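Local coordinates for Alpha/beta hydrolase (Streptomyces albidoflavus, PDB 6KSU), which probably cyclises non-ribosomal peptides by macrolactam formation, coupling residues of opposite chirality in an active site of the penicillin-binding protein type, at residues F302-G307 and G464-H469; G447-E452 and A459-G464; F81-K86 and F172-T177. All blocks are in the same frame, centred on the assembly; numbering follows the deposited sequence.

In the fold
Counted from the N terminus, contact 3 comes first: residues 81-86, at the start of helix 85-98, meet residues 172-177, just before and at the start of helix 176-189, closing an 85-residue excursion of helices and loops in the beta-lactamase-like domain. Contact 1 opens after that loop has closed. It ties the loop before strand 307-308 to the turn leading into strand 466-470 of the C-terminal barrel, so it joins the two domains. Contact 2, a hairpin of that barrel, lies within the loop that contact 1 closes, up to Gly464, which the two share; no loops cross. The centre of contact 1 lies about 9 Å from that of contact 2 and about 12 Å from that of contact 3.

Contact 1. Residues F302-G307 and G464-H469; sequences FGLADG and GGRAMH
Gly465 N donates to Phe302 O at 2.8 Å, the one hydrogen bond that spans this contact between the beta-lactamase-like domain and the C-terminal barrel. Its N-H...O angle of 140° and a donor tilted out of the carbonyl plane mark a bent bond. Beside it the backbones run close, with Gly303 CA 4.4 Å from Gly464 CA. Such an approach suits glycine: Gly303 has no side chain to press on the facing turn, and its positive phi, like that of Gly464 and Gly465, is easiest for this residue type. Leu304 adds the apolar part. With chi1 at -97°, away from a staggered value, its branch point lies over the facing peptide, where CG is 3.5 Å from Gly464 O, while CD1 reaches to 4.1 Å from Gly465 CA. CD1 also approaches Arg466 NH1 obliquely, at 4.3 Å.

Arg466 leads away from the loop at its base, but its long chain folds back, and NH1 makes a weak bond of 3.4 Å to Gly464 O, which lies in the guanidinium plane. In the next shell, Asp140 forms a salt bridge with Arg466 NE, Gly465 is bonded through its backbone to Tyr174, and the hydroxyl of Tyr376 bonds to Gly303 N. Leu304 and Arg466 both touch Tyr174 as well. The chemistry therefore implies a junction specified mainly by backbone shape, with Arg466 linking the barrel turn electrostatically to the neighbourhood of the probable active site.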
ATOM      1  N   PHE A 302      -8.016  -9.971  -3.149  1.00 33.54           N
ATOM      2  CA  PHE A 302      -9.372  -9.690  -3.606  1.00 32.86           C
ATOM      3  C   PHE A 302      -9.858  -8.325  -3.128  1.00 31.24           C
ATOM      4  O   PHE A 302      -9.924  -8.062  -1.925  1.00 30.53           O
ATOM      5  CB  PHE A 302     -10.317 -10.797  -3.127  1.00 36.46           C
ATOM      6  CG  PHE A 302     -11.626 -10.791  -3.822  1.00 31.75           C
ATOM      7  CD1 PHE A 302     -11.719 -11.223  -5.136  1.00 36.41           C
ATOM      8  CD2 PHE A 302     -12.757 -10.335  -3.180  1.00 37.25           C
ATOM      9  CE1 PHE A 302     -12.915 -11.205  -5.797  1.00 36.16           C
ATOM     10  CE2 PHE A 302     -13.965 -10.312  -3.834  1.00 43.28           C
ATOM     11  CZ  PHE A 302     -14.042 -10.746  -5.150  1.00 41.54           C
ATOM     12  N   GLY A 303     -10.223  -7.466  -4.071  1.00 23.28           N
ATOM     13  CA  GLY A 303     -10.684  -6.132  -3.747  1.00 29.08           C
ATOM     14  C   GLY A 303      -9.617  -5.053  -3.686  1.00 30.33           C
ATOM     15  O   GLY A 303      -9.934  -3.920  -3.304  1.00 34.87           O
ATOM     16  N   LEU A 304      -8.354  -5.369  -4.037  1.00 27.75           N
ATOM     17  CA  LEU A 304      -7.233  -4.419  -4.048  1.00 29.84           C
ATOM     18  C   LEU A 304      -6.426  -4.459  -5.339  1.00 23.15           C
ATOM     19  O   LEU A 304      -6.152  -3.404  -5.907  1.00 23.66           O
ATOM     20  CB  LEU A 304      -6.297  -4.671  -2.856  1.00 23.68           C
ATOM     21  CG  LEU A 304      -6.441  -3.839  -1.581  1.00 24.45           C
ATOM     22  CD1 LEU A 304      -5.195  -4.009  -0.696  1.00 25.99           C
ATOM     23  CD2 LEU A 304      -6.713  -2.351  -1.889  1.00 23.54           C
ATOM     24  N   ALA A 305      -6.043  -5.642  -5.817  1.00 22.57           N
ATOM     25  CA  ALA A 305      -5.272  -5.779  -7.045  1.00 22.32           C
ATOM     26  C   ALA A 305      -5.537  -7.156  -7.639  1.00 30.57           C
ATOM     27  O   ALA A 305      -6.178  -8.014  -7.018  1.00 28.98           O
ATOM     28  CB  ALA A 305      -3.773  -5.587  -6.785  1.00 22.46           C
ATOM     29  N   ASP A 306      -4.989  -7.382  -8.839  1.00 26.42           N
ATOM     30  CA  ASP A 306      -5.079  -8.699  -9.465  1.00 28.69           C
ATOM     31  C   ASP A 306      -4.035  -9.682  -8.949  1.00 28.60           C
ATOM     32  O   ASP A 306      -4.257 -10.895  -9.012  1.00 28.29           O
ATOM     33  CB  ASP A 306      -4.967  -8.555 -10.975  1.00 31.17           C
ATOM     34  CG  ASP A 306      -6.070  -7.719 -11.535  1.00 35.94           C
ATOM     35  OD1 ASP A 306      -7.232  -8.012 -11.187  1.00 45.09           O
ATOM     36  OD2 ASP A 306      -5.788  -6.765 -12.294  1.00 35.50           O
ATOM     37  N   GLY A 307      -2.921  -9.198  -8.421  1.00 26.14           N
ATOM     38  CA  GLY A 307      -1.939 -10.074  -7.811  1.00 23.30           C
ATOM     39  C   GLY A 307      -1.015  -9.268  -6.932  1.00 25.92           C
ATOM     40  O   GLY A 307      -0.935  -8.040  -7.047  1.00 27.20           O
ATOM     41  N   GLY A 464     -11.662  -5.594   0.210  1.00 24.22           N
ATOM     42  CA  GLY A 464     -10.612  -4.581   0.325  1.00 28.07           C
ATOM     43  C   GLY A 464      -9.232  -5.176   0.585  1.00 24.44           C
ATOM     44  O   GLY A 464      -8.395  -4.560   1.245  1.00 27.70           O
ATOM     45  N   GLY A 465      -8.995  -6.396   0.100  1.00 28.10           N
ATOM     46  CA  GLY A 465      -7.738  -7.095   0.307  1.00 20.06           C
ATOM     47  C   GLY A 465      -7.450  -7.541   1.725  1.00 21.18           C
ATOM     48  O   GLY A 465      -6.364  -8.063   1.971  1.00 19.12           O
ATOM     49  N   ARG A 466      -8.369  -7.362   2.674  1.00 22.56           N
ATOM     50  CA  ARG A 466      -8.193  -7.943   3.999  1.00 20.38           C
ATOM     51  C   ARG A 466      -9.018  -9.221   4.123  1.00 25.90           C
ATOM     52  O   ARG A 466     -10.069  -9.352   3.497  1.00 24.17           O
ATOM     53  CB  ARG A 466      -8.611  -6.966   5.103  1.00 23.55           C
ATOM     54  CG  ARG A 466      -7.470  -6.069   5.577  1.00 32.69           C
ATOM     55  CD  ARG A 466      -7.294  -4.880   4.634  1.00 27.14           C
ATOM     56  NE  ARG A 466      -6.514  -3.799   5.231  1.00 37.35           N
ATOM     57  CZ  ARG A 466      -6.069  -2.747   4.549  1.00 38.84           C
ATOM     58  NH1 ARG A 466      -6.348  -2.657   3.250  1.00 33.06           N
ATOM     59  NH2 ARG A 466      -5.339  -1.797   5.156  1.00 31.01           N
ATOM     60  N   ALA A 467      -8.513 -10.170   4.921  1.00 23.83           N
ATOM     61  CA  ALA A 467      -9.254 -11.351   5.334  1.00 22.29           C
ATOM     62  C   ALA A 467      -9.789 -11.131   6.743  1.00 25.19           C
ATOM     63  O   ALA A 467      -9.223 -10.384   7.541  1.00 24.93           O
ATOM     64  CB  ALA A 467      -8.384 -12.626   5.315  1.00 25.91           C
ATOM     65  N   MET A 468     -10.903 -11.777   7.036  1.00 25.72           N
ATOM     66  CA  MET A 468     -11.458 -11.785   8.381  1.00 28.08           C
ATOM     67  C   MET A 468     -11.758 -13.225   8.743  1.00 25.07           C
ATOM     68  O   MET A 468     -12.426 -13.924   7.980  1.00 29.22           O
ATOM     69  CB  MET A 468     -12.714 -10.913   8.455  1.00 29.81           C
ATOM     70  CG  MET A 468     -12.506  -9.566   7.769  1.00 33.96           C
ATOM     71  SD  MET A 468     -13.460  -8.172   8.362  1.00 40.32           S
ATOM     72  CE  MET A 468     -13.435  -8.385  10.126  1.00 35.27           C
ATOM     73  N   HIS A 469     -11.285 -13.653   9.910  1.00 21.29           N
ATOM     74  CA  HIS A 469     -11.391 -15.041  10.329  1.00 31.15           C
ATOM     75  C   HIS A 469     -12.737 -15.335  10.995  1.00 29.86           C
ATOM     76  O   HIS A 469     -13.084 -14.718  12.003  1.00 28.00           O
ATOM     77  CB  HIS A 469     -10.255 -15.367  11.301  1.00 34.62           C
ATOM     78  CG  HIS A 469     -10.108 -16.825  11.582  1.00 45.52           C
ATOM     79  ND1 HIS A 469      -9.394 -17.307  12.659  1.00 52.85           N
ATOM     80  CD2 HIS A 469     -10.578 -17.913  10.923  1.00 48.91           C
ATOM     81  CE1 HIS A 469      -9.431 -18.631  12.650  1.00 57.56           C
ATOM     82  NE2 HIS A 469     -10.144 -19.022  11.608  1.00 52.34           N
TER

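Contact 2. Residues G447-E452 and A459-G464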
ATOM      1  N   GLY A 447     -17.163  -8.358  -1.587  1.00 29.26           N
ATOM      2  CA  GLY A 447     -16.123  -9.239  -1.131  1.00 28.03           C
ATOM      3  C   GLY A 447     -16.385 -10.659  -1.596  1.00 28.65           C
ATOM      4  O   GLY A 447     -17.239 -10.888  -2.454  1.00 32.44           O
ATOM      5  N   ARG A 448     -15.642 -11.616  -1.046  1.00 26.53           N
ATOM      6  CA  ARG A 448     -15.896 -13.031  -1.284  1.00 30.56           C
ATOM      7  C   ARG A 448     -15.689 -13.814   0.003  1.00 23.66           C
ATOM      8  O   ARG A 448     -15.026 -13.368   0.941  1.00 21.29           O
ATOM      9  CB  ARG A 448     -15.005 -13.628  -2.374  1.00 30.43           C
ATOM     10  CG  ARG A 448     -13.511 -13.685  -1.992  1.00 32.09           C
ATOM     11  CD  ARG A 448     -12.722 -14.441  -3.030  1.00 28.05           C
ATOM     12  NE  ARG A 448     -11.315 -14.504  -2.686  1.00 32.28           N
ATOM     13  CZ  ARG A 448     -10.385 -15.056  -3.455  1.00 35.81           C
ATOM     14  NH1 ARG A 448     -10.712 -15.596  -4.622  1.00 33.05           N
ATOM     15  NH2 ARG A 448      -9.125 -15.065  -3.050  1.00 35.74           N
ATOM     16  N   PHE A 449     -16.323 -14.973   0.048  1.00 25.51           N
ATOM     17  CA  PHE A 449     -16.018 -15.997   1.033  1.00 27.59           C
ATOM     18  C   PHE A 449     -14.963 -16.944   0.495  1.00 23.37           C
ATOM     19  O   PHE A 449     -14.848 -17.166  -0.713  1.00 24.95           O
ATOM     20  CB  PHE A 449     -17.281 -16.764   1.411  1.00 29.83           C
ATOM     21  CG  PHE A 449     -18.316 -15.888   2.031  1.00 27.62           C
ATOM     22  CD1 PHE A 449     -18.257 -15.591   3.375  1.00 28.33           C
ATOM     23  CD2 PHE A 449     -19.287 -15.292   1.253  1.00 32.03           C
ATOM     24  CE1 PHE A 449     -19.192 -14.749   3.941  1.00 37.91           C
ATOM     25  CE2 PHE A 449     -20.215 -14.450   1.811  1.00 29.49           C
ATOM     26  CZ  PHE A 449     -20.170 -14.179   3.153  1.00 30.17           C
ATOM     27  N   VAL A 450     -14.176 -17.486   1.410  1.00 22.70           N
ATOM     28  CA  VAL A 450     -13.110 -18.420   1.082  1.00 26.10           C
ATOM     29  C   VAL A 450     -13.251 -19.642   1.979  1.00 25.05           C
ATOM     30  O   VAL A 450     -13.465 -19.509   3.191  1.00 26.17           O
ATOM     31  CB  VAL A 450     -11.721 -17.766   1.242  1.00 24.50           C
ATOM     32  CG1 VAL A 450     -10.610 -18.750   0.867  1.00 23.83           C
ATOM     33  CG2 VAL A 450     -11.656 -16.523   0.379  1.00 21.96           C
ATOM     34  N   ARG A 451     -13.156 -20.820   1.374  1.00 25.71           N
ATOM     35  CA  ARG A 451     -13.136 -22.101   2.065  1.00 29.77           C
ATOM     36  C   ARG A 451     -11.722 -22.665   2.042  1.00 31.34           C
ATOM     37  O   ARG A 451     -10.951 -22.406   1.111  1.00 31.94           O
ATOM     38  CB  ARG A 451     -14.079 -23.111   1.397  1.00 28.94           C
ATOM     39  CG  ARG A 451     -15.549 -22.683   1.355  1.00 33.29           C
ATOM     40  CD  ARG A 451     -16.379 -23.494   0.355  1.00 31.45           C
ATOM     41  NE  ARG A 451     -17.496 -22.708  -0.155  1.00 34.25           N
ATOM     42  CZ  ARG A 451     -18.665 -22.598   0.469  1.00 31.79           C
ATOM     43  NH1 ARG A 451     -18.843 -23.230   1.623  1.00 26.62           N
ATOM     44  NH2 ARG A 451     -19.643 -21.852  -0.048  1.00 37.41           N
ATOM     45  N   GLU A 452     -11.390 -23.443   3.075  1.00 29.65           N
ATOM     46  CA  GLU A 452     -10.132 -24.180   3.071  1.00 36.38           C
ATOM     47  C   GLU A 452     -10.186 -25.396   2.157  1.00 32.36           C
ATOM     48  O   GLU A 452      -9.150 -25.810   1.634  1.00 35.38           O
ATOM     49  CB  GLU A 452      -9.751 -24.613   4.489  1.00 33.97           C
ATOM     50  CG  GLU A 452      -9.594 -23.451   5.427  1.00 43.29           C
ATOM     51  CD  GLU A 452      -9.048 -23.836   6.791  1.00 50.48           C
ATOM     52  OE1 GLU A 452      -8.014 -24.535   6.853  1.00 54.02           O
ATOM     53  OE2 GLU A 452      -9.656 -23.411   7.803  1.00 53.08           O
ATOM     54  N   ALA A 459     -14.722 -20.392   5.821  1.00 24.42           N
ATOM     55  CA  ALA A 459     -13.697 -20.073   6.807  1.00 32.72           C
ATOM     56  C   ALA A 459     -13.219 -18.624   6.752  1.00 33.09           C
ATOM     57  O   ALA A 459     -12.761 -18.094   7.774  1.00 29.18           O
ATOM     58  CB  ALA A 459     -12.491 -21.010   6.641  1.00 25.41           C
ATOM     59  N   LEU A 460     -13.322 -17.974   5.596  1.00 30.33           N
ATOM     60  CA  LEU A 460     -12.845 -16.609   5.437  1.00 33.12           C
ATOM     61  C   LEU A 460     -13.853 -15.756   4.692  1.00 28.07           C
ATOM     62  O   LEU A 460     -14.525 -16.220   3.765  1.00 25.05           O
ATOM     63  CB  LEU A 460     -11.519 -16.554   4.668  1.00 37.32           C
ATOM     64  CG  LEU A 460     -10.314 -16.972   5.484  1.00 33.95           C
ATOM     65  CD1 LEU A 460      -9.056 -16.656   4.690  1.00 37.14           C
ATOM     66  CD2 LEU A 460     -10.360 -16.234   6.814  1.00 34.92           C
ATOM     67  N   LEU A 461     -13.923 -14.499   5.103  1.00 25.65           N
ATOM     68  CA  LEU A 461     -14.503 -13.417   4.329  1.00 28.32           C
ATOM     69  C   LEU A 461     -13.370 -12.462   3.962  1.00 29.51           C
ATOM     70  O   LEU A 461     -12.603 -12.045   4.839  1.00 32.47           O
ATOM     71  CB  LEU A 461     -15.587 -12.732   5.173  1.00 32.64           C
ATOM     72  CG  LEU A 461     -16.386 -11.482   4.821  1.00 39.23           C
ATOM     73  CD1 LEU A 461     -17.642 -11.448   5.715  1.00 28.07           C
ATOM     74  CD2 LEU A 461     -15.578 -10.161   4.921  1.00 32.70           C
ATOM     75  N   GLN A 462     -13.223 -12.138   2.672  1.00 25.28           N
ATOM     76  CA  GLN A 462     -12.271 -11.097   2.320  1.00 28.94           C
ATOM     77  C   GLN A 462     -12.899 -10.047   1.406  1.00 26.85           C
ATOM     78  O   GLN A 462     -13.750 -10.349   0.563  1.00 27.69           O
ATOM     79  CB  GLN A 462     -10.958 -11.680   1.722  1.00 27.42           C
ATOM     80  CG  GLN A 462     -11.053 -12.410   0.425  1.00 33.13           C
ATOM     81  CD  GLN A 462      -9.727 -13.036   0.012  1.00 28.19           C
ATOM     82  OE1 GLN A 462      -9.619 -13.573  -1.082  1.00 27.41           O
ATOM     83  NE2 GLN A 462      -8.714 -12.968   0.884  1.00 27.38           N
ATOM     84  N   TYR A 463     -12.466  -8.799   1.619  1.00 21.88           N
ATOM     85  CA  TYR A 463     -12.854  -7.596   0.881  1.00 23.43           C
ATOM     86  C   TYR A 463     -11.823  -6.514   1.161  1.00 24.21           C
ATOM     87  O   TYR A 463     -11.223  -6.487   2.239  1.00 24.69           O
ATOM     88  CB  TYR A 463     -14.247  -7.079   1.287  1.00 25.75           C
ATOM     89  CG  TYR A 463     -14.303  -6.346   2.627  1.00 26.54           C
ATOM     90  CD1 TYR A 463     -14.316  -4.948   2.681  1.00 26.94           C
ATOM     91  CD2 TYR A 463     -14.362  -7.046   3.836  1.00 27.27           C
ATOM     92  CE1 TYR A 463     -14.391  -4.267   3.896  1.00 26.55           C
ATOM     93  CE2 TYR A 463     -14.421  -6.374   5.067  1.00 30.58           C
ATOM     94  CZ  TYR A 463     -14.440  -4.974   5.082  1.00 36.80           C
ATOM     95  OH  TYR A 463     -14.502  -4.274   6.271  1.00 41.73           O
ATOM     96  N   GLY A 464     -11.662  -5.594   0.210  1.00 24.22           N
ATOM     97  CA  GLY A 464     -10.612  -4.581   0.325  1.00 28.07           C
ATOM     98  C   GLY A 464      -9.232  -5.176   0.585  1.00 24.44           C
ATOM     99  O   GLY A 464      -8.395  -4.560   1.245  1.00 27.70           O
TER
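Arg448 and Gln462 face each other as a hydrogen-bonded pair in an antiparallel beta hairpin, strands 445-451 and 458-463, within the eight-stranded up-and-down barrel of the C-terminal domain, a topology reminiscent of lipocalins. Both first torsions are near +65°, with CG between the backbone N and the carbonyl carbon, so the two extended chains lie side by side. Guanidinium and amide planes are only 8° apart, and Arg448 NE and NH2 both point to Gln462 OE1. Each separation is modelled at 2.5 Å, shorter than usual, so the lengths are doubtful although the side-on grip is clear. Arginine suits the place because it presents two N-H groups in one plane to a single amide oxygen.

The same face continues tightly with Val450 CB 3.6 Å from Leu460 CB. Valine, branched at CB, and leucine, branched one carbon further out, make the apolar part of this face, and Leu460 goes on to touch Phe166 and Ala171 of the beta-lactamase-like domain. On the other face Phe449 CE1 meets Leu461 CD1 at 4.1 Å, and the phenylalanine ring also packs against Phe433 and His392. At one end Gly447, lacking a side chain, lets its CA come to 3.1 Å from Gln462 O.

Toward the hairpin turn the packing thins. Arg451 turns away to a salt bridge with Asp431, and solvent-exposed Glu452 brushes Ala459 CB with OE2 at 3.9 Å. Here a classic beta bulge interrupts the pairing: Val450 O accepts two backbone N-H groups, from Leu460 N at 2.9 Å and from Ala459 N at 3.0 Å.

Contact 3. Residues F81-K86 and F172-T177; sequences FGSVTK and FSYSNT
Lys86 meets Tyr174 and Asn176 through a chain that runs extended to CE and then bends, chi4 80°, bringing NZ round to both partners. Tyr174 approaches from the opposite direction, its CG anti to the backbone N (chi1 -168°), so that OH comes within bonding distance of both Ser83 OG and Lys86 NZ. Asn176 crosses the lysine at about a right angle. NZ donates to Asn176 OD1 in the carbonyl plane; the modelled 2.5 Å is unusually short and doubtful. A weak bond of 3.2 Å joins NZ to Tyr174 OH, while Ala254 O supplies a further acceptor for NZ from outside.

Ser83 OG lies at the edge of the Tyr174 ring, near its plane, and makes a weak bond of 3.1 Å to Tyr174 OH. Ser83 OG and Lys86 NZ are likewise 3.1 Å apart. Three residues apart in a turn where Lys86 N bonds to Ser83 O, both side chains point toward the facing segment. Gly82 takes a positive phi, which suits glycine, and Thr85 OG1 holds the turn by a bond to Gly82 O. Across the contact, Ser175 OG caps helix 176-189 by bonding to Gly178 N as well as to Val139 O, and the Tyr174 ring stacks on His134.

The spacing of Ser83 and Lys86 fits an SxxK motif, with Tyr174 in the place of the second hydroxyl, as in class C beta-lactamases and related penicillin-binding proteins; Tyr174-Ser175-Asn176 likewise fits YxN and would account for Asn176. The arrangement is consistent with Ser83 being the nucleophile, with Lys86 and Tyr174 beside its hydroxyl.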
ATOM      1  N   PHE A  81       4.706   8.980   2.118  1.00 20.42           N
ATOM      2  CA  PHE A  81       4.440   7.902   1.189  1.00 19.65           C
ATOM      3  C   PHE A  81       3.259   7.042   1.641  1.00 20.74           C
ATOM      4  O   PHE A  81       2.700   6.303   0.825  1.00 19.46           O
ATOM      5  CB  PHE A  81       5.689   7.046   1.031  1.00 18.40           C
ATOM      6  CG  PHE A  81       6.800   7.723   0.263  1.00 20.70           C
ATOM      7  CD1 PHE A  81       6.545   8.849  -0.546  1.00 13.88           C
ATOM      8  CD2 PHE A  81       8.104   7.232   0.349  1.00 16.87           C
ATOM      9  CE1 PHE A  81       7.548   9.455  -1.277  1.00 17.36           C
ATOM     10  CE2 PHE A  81       9.148   7.844  -0.369  1.00 19.53           C
ATOM     11  CZ  PHE A  81       8.879   8.962  -1.181  1.00 17.19           C
ATOM     12  N   GLY A  82       2.860   7.138   2.905  1.00 13.71           N
ATOM     13  CA  GLY A  82       1.951   6.140   3.434  1.00 23.54           C
ATOM     14  C   GLY A  82       2.456   4.732   3.209  1.00 20.18           C
ATOM     15  O   GLY A  82       3.658   4.439   3.298  1.00 20.11           O
ATOM     16  N   SER A  83       1.527   3.846   2.870  1.00 19.50           N
ATOM     17  CA  SER A  83       1.859   2.451   2.615  1.00 18.06           C
ATOM     18  C   SER A  83       2.775   2.264   1.414  1.00 17.80           C
ATOM     19  O   SER A  83       3.305   1.155   1.230  1.00 20.32           O
ATOM     20  CB  SER A  83       0.564   1.664   2.426  1.00 17.79           C
ATOM     21  OG  SER A  83      -0.019   1.429   3.699  1.00 19.61           O
ATOM     22  N   VAL A  84       2.994   3.304   0.599  1.00 15.36           N
ATOM     23  CA  VAL A  84       3.980   3.151  -0.469  1.00 20.17           C
ATOM     24  C   VAL A  84       5.351   2.857   0.144  1.00 15.79           C
ATOM     25  O   VAL A  84       6.211   2.275  -0.523  1.00 16.82           O
ATOM     26  CB  VAL A  84       3.985   4.388  -1.426  1.00 19.99           C
ATOM     27  CG1 VAL A  84       5.069   4.276  -2.525  1.00 13.89           C
ATOM     28  CG2 VAL A  84       2.606   4.569  -2.107  1.00 19.84           C
ATOM     29  N   THR A  85       5.534   3.179   1.436  1.00 15.58           N
ATOM     30  CA  THR A  85       6.745   2.811   2.168  1.00 18.19           C
ATOM     31  C   THR A  85       7.089   1.325   2.022  1.00 21.09           C
ATOM     32  O   THR A  85       8.268   0.940   2.095  1.00 20.81           O
ATOM     33  CB  THR A  85       6.562   3.171   3.656  1.00 19.30           C
ATOM     34  OG1 THR A  85       6.300   4.580   3.804  1.00 20.72           O
ATOM     35  CG2 THR A  85       7.817   2.808   4.471  1.00 14.55           C
ATOM     36  N   LYS A  86       6.073   0.470   1.847  1.00 26.56           N
ATOM     37  CA  LYS A  86       6.309  -0.974   1.800  1.00 20.85           C
ATOM     38  C   LYS A  86       7.165  -1.363   0.604  1.00 20.16           C
ATOM     39  O   LYS A  86       7.871  -2.380   0.641  1.00 20.34           O
ATOM     40  CB  LYS A  86       4.965  -1.721   1.754  1.00 16.44           C
ATOM     41  CG  LYS A  86       4.218  -1.655   3.045  1.00 16.89           C
ATOM     42  CD  LYS A  86       2.812  -2.206   2.900  1.00 19.02           C
ATOM     43  CE  LYS A  86       2.190  -2.307   4.273  1.00 18.43           C
ATOM     44  NZ  LYS A  86       1.679  -0.979   4.725  1.00 17.29           N
ATOM     45  N   PHE A 172      -4.242 -14.366   0.841  1.00 30.83           N
ATOM     46  CA  PHE A 172      -3.782 -12.988   0.936  1.00 24.82           C
ATOM     47  C   PHE A 172      -4.583 -12.234   1.998  1.00 25.56           C
ATOM     48  O   PHE A 172      -5.813 -12.316   2.035  1.00 25.59           O
ATOM     49  CB  PHE A 172      -3.917 -12.304  -0.417  1.00 27.31           C
ATOM     50  CG  PHE A 172      -3.514 -10.849  -0.408  1.00 26.68           C
ATOM     51  CD1 PHE A 172      -2.197 -10.478  -0.692  1.00 18.85           C
ATOM     52  CD2 PHE A 172      -4.437  -9.855  -0.109  1.00 23.89           C
ATOM     53  CE1 PHE A 172      -1.793  -9.147  -0.680  1.00 22.64           C
ATOM     54  CE2 PHE A 172      -4.045  -8.493  -0.104  1.00 23.95           C
ATOM     55  CZ  PHE A 172      -2.724  -8.142  -0.392  1.00 21.29           C
ATOM     56  N   SER A 173      -3.884 -11.528   2.883  1.00 23.33           N
ATOM     57  CA  SER A 173      -4.540 -10.543   3.734  1.00 21.68           C
ATOM     58  C   SER A 173      -3.570  -9.397   3.998  1.00 21.45           C
ATOM     59  O   SER A 173      -2.500  -9.604   4.576  1.00 21.37           O
ATOM     60  CB  SER A 173      -5.032 -11.161   5.048  1.00 22.99           C
ATOM     61  OG  SER A 173      -5.735 -10.199   5.817  1.00 16.59           O
ATOM     62  N   TYR A 174      -3.952  -8.187   3.592  1.00 21.64           N
ATOM     63  CA  TYR A 174      -3.055  -7.045   3.724  1.00 21.01           C
ATOM     64  C   TYR A 174      -2.765  -6.773   5.194  1.00 21.02           C
ATOM     65  O   TYR A 174      -3.659  -6.844   6.038  1.00 20.07           O
ATOM     66  CB  TYR A 174      -3.686  -5.825   3.068  1.00 21.93           C
ATOM     67  CG  TYR A 174      -2.772  -4.644   2.870  1.00 20.86           C
ATOM     68  CD1 TYR A 174      -2.252  -4.342   1.603  1.00 23.64           C
ATOM     69  CD2 TYR A 174      -2.447  -3.802   3.927  1.00 22.37           C
ATOM     70  CE1 TYR A 174      -1.426  -3.227   1.400  1.00 21.85           C
ATOM     71  CE2 TYR A 174      -1.613  -2.671   3.723  1.00 25.92           C
ATOM     72  CZ  TYR A 174      -1.112  -2.403   2.461  1.00 19.47           C
ATOM     73  OH  TYR A 174      -0.304  -1.307   2.263  1.00 24.26           O
ATOM     74  N   SER A 175      -1.507  -6.460   5.501  1.00 19.19           N
ATOM     75  CA  SER A 175      -1.075  -6.398   6.898  1.00 22.96           C
ATOM     76  C   SER A 175       0.039  -5.360   7.039  1.00 22.28           C
ATOM     77  O   SER A 175       1.149  -5.567   6.552  1.00 22.13           O
ATOM     78  CB  SER A 175      -0.617  -7.783   7.381  1.00 20.10           C
ATOM     79  OG  SER A 175      -0.056  -7.718   8.680  1.00 19.14           O
ATOM     80  N   ASN A 176      -0.270  -4.234   7.682  1.00 23.95           N
ATOM     81  CA  ASN A 176       0.775  -3.299   8.074  1.00 23.30           C
ATOM     82  C   ASN A 176       1.713  -3.940   9.081  1.00 23.31           C
ATOM     83  O   ASN A 176       2.931  -3.717   9.052  1.00 21.51           O
ATOM     84  CB  ASN A 176       0.137  -2.033   8.666  1.00 21.67           C
ATOM     85  CG  ASN A 176      -0.584  -1.200   7.625  1.00 23.66           C
ATOM     86  OD1 ASN A 176      -0.022  -0.889   6.584  1.00 25.10           O
ATOM     87  ND2 ASN A 176      -1.840  -0.860   7.890  1.00 27.14           N
ATOM     88  N   THR A 177       1.148  -4.722   9.997  1.00 22.52           N
ATOM     89  CA  THR A 177       1.936  -5.391  11.022  1.00 22.54           C
ATOM     90  C   THR A 177       2.918  -6.375  10.409  1.00 21.43           C
ATOM     91  O   THR A 177       4.044  -6.531  10.899  1.00 23.78           O
ATOM     92  CB  THR A 177       0.986  -6.099  11.983  1.00 26.27           C
ATOM     93  OG1 THR A 177       0.006  -5.154  12.435  1.00 29.07           O
ATOM     94  CG2 THR A 177       1.743  -6.684  13.174  1.00 25.54           C
TER